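Side-chain contact in design construct XXA_GVDQ (Synthetic construct, PDB 6NZ1), which is a computationally designed helical protein that assembles as a homotrimer, one of a set of closely related sequences made to adopt two divergent folds: residues A70-G75 and E83-L88. Sequence-based numbering, arbitrary orientation.
Sequences ALEAIG and EMKKLL
Leu71 and Met84 form the apolar half of this contact between the C-terminal end of helix 29-73 and helix 78-94, which folds back along it. The CD1 branch of Leu71 meets the end of the methionine, 4.0 Å from Met84 CE and about as far from SD, and the two side chains cross nearly at a right angle. A bend at chi3 (-142°) turns the methyl of Met84 out of line with its otherwise extended chain. Both residues are buried within the trimer: Leu71 packs on Leu71 of the second subunit, and Met84 on Ala70 of the third.

The polar half is a single salt bridge at the partly exposed margin, Lys85 NZ to Glu72 OE1 at 2.9 Å. The ammonium approaches from above the carboxylate, 45° out of its plane, and OE2 lies farther off. Glu72 carries CG anti to its own N (chi1 -173°), and both chains run extended beyond CG to span the 10.9 Å between Glu72 CA and Lys85 CA. A glutamine in place of Glu72 would probably leave the Lys85 ammonium without its opposite charge. Beyond Glu72, Gly75, with its positive phi, ends the helix in a Schellman motif, starting the turn into helix 78-94. Gripped through one short oxygen contact at a partly exposed site, the ion pair probably adds only modest electrostatic hold, whereas the apolar pair is buried by the trimer.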
# COMPACT_ATOMS: atom_id res chain seq x y z
N ALA B 70 -17.97 21.07 2.78
CA ALA B 70 -18.15 22.14 1.80
C ALA B 70 -19.53 22.05 1.16
O ALA B 70 -20.26 23.05 1.09
CB ALA B 70 -17.06 22.06 0.73
N LEU B 71 -19.90 20.86 0.70
CA LEU B 71 -21.21 20.68 0.10
C LEU B 71 -22.31 20.99 1.10
O LEU B 71 -23.36 21.51 0.72
CB LEU B 71 -21.35 19.25 -0.39
CG LEU B 71 -20.35 18.86 -1.47
CD1 LEU B 71 -20.56 17.41 -1.89
CD2 LEU B 71 -20.50 19.76 -2.66
N GLU B 72 -22.11 20.64 2.37
CA GLU B 72 -23.13 20.96 3.36
C GLU B 72 -23.17 22.45 3.66
O GLU B 72 -24.25 23.01 3.89
CB GLU B 72 -22.91 20.15 4.64
CG GLU B 72 -24.04 20.29 5.67
CD GLU B 72 -23.94 19.31 6.82
OE1 GLU B 72 -22.94 18.57 6.91
OE2 GLU B 72 -24.88 19.28 7.64
N ALA B 73 -22.01 23.11 3.69
CA ALA B 73 -21.96 24.53 4.03
C ALA B 73 -22.66 25.38 2.98
O ALA B 73 -22.98 26.55 3.25
CB ALA B 73 -20.52 24.98 4.20
N ILE B 74 -22.90 24.83 1.80
CA ILE B 74 -23.52 25.59 0.72
C ILE B 74 -24.95 25.19 0.48
O ILE B 74 -25.59 25.73 -0.44
CB ILE B 74 -22.72 25.45 -0.58
CG1 ILE B 74 -22.63 23.99 -0.97
CG2 ILE B 74 -21.36 26.03 -0.40
CD1 ILE B 74 -22.24 23.79 -2.40
N GLY B 75 -25.48 24.23 1.23
CA GLY B 75 -26.90 23.95 1.18
C GLY B 75 -27.31 22.73 0.38
O GLY B 75 -28.49 22.64 0.02
N GLU B 83 -25.92 9.62 1.91
CA GLU B 83 -25.22 8.50 1.29
C GLU B 83 -23.71 8.66 1.40
O GLU B 83 -22.99 7.67 1.63
CB GLU B 83 -25.66 8.35 -0.17
CG GLU B 83 -24.97 7.20 -0.90
CD GLU B 83 -25.49 6.96 -2.29
OE1 GLU B 83 -26.26 7.79 -2.81
OE2 GLU B 83 -25.12 5.95 -2.90
N MET B 84 -23.20 9.88 1.23
CA MET B 84 -21.76 10.11 1.33
C MET B 84 -21.27 9.94 2.76
O MET B 84 -20.16 9.46 2.99
CB MET B 84 -21.46 11.54 0.87
CG MET B 84 -21.59 11.80 -0.63
SD MET B 84 -21.34 13.60 -0.87
CE MET B 84 -22.53 13.91 -2.15
N LYS B 85 -22.05 10.42 3.73
CA LYS B 85 -21.67 10.30 5.12
C LYS B 85 -21.64 8.84 5.55
O LYS B 85 -20.78 8.44 6.32
CB LYS B 85 -22.61 11.11 6.01
CG LYS B 85 -22.34 12.60 5.89
CD LYS B 85 -23.34 13.49 6.61
CE LYS B 85 -22.91 14.94 6.48
NZ LYS B 85 -23.76 15.86 7.30
N LYS B 86 -22.58 8.03 5.06
CA LYS B 86 -22.57 6.62 5.40
C LYS B 86 -21.33 5.93 4.83
O LYS B 86 -20.65 5.18 5.53
CB LYS B 86 -23.83 5.94 4.88
CG LYS B 86 -23.93 4.46 5.18
CD LYS B 86 -24.95 3.76 4.29
N LEU B 87 -21.02 6.19 3.56
CA LEU B 87 -19.86 5.56 2.95
C LEU B 87 -18.57 5.97 3.64
O LEU B 87 -17.65 5.15 3.78
CB LEU B 87 -19.81 5.91 1.47
CG LEU B 87 -20.87 5.29 0.57
CD1 LEU B 87 -20.71 5.84 -0.87
CD2 LEU B 87 -20.83 3.77 0.57
N LEU B 88 -18.46 7.22 4.07
CA LEU B 88 -17.21 7.61 4.72
C LEU B 88 -17.12 7.03 6.11
O LEU B 88 -16.02 6.68 6.56
CB LEU B 88 -17.10 9.13 4.79
CG LEU B 88 -15.76 9.66 5.28
CD1 LEU B 88 -14.70 9.31 4.25
CD2 LEU B 88 -15.77 11.15 5.51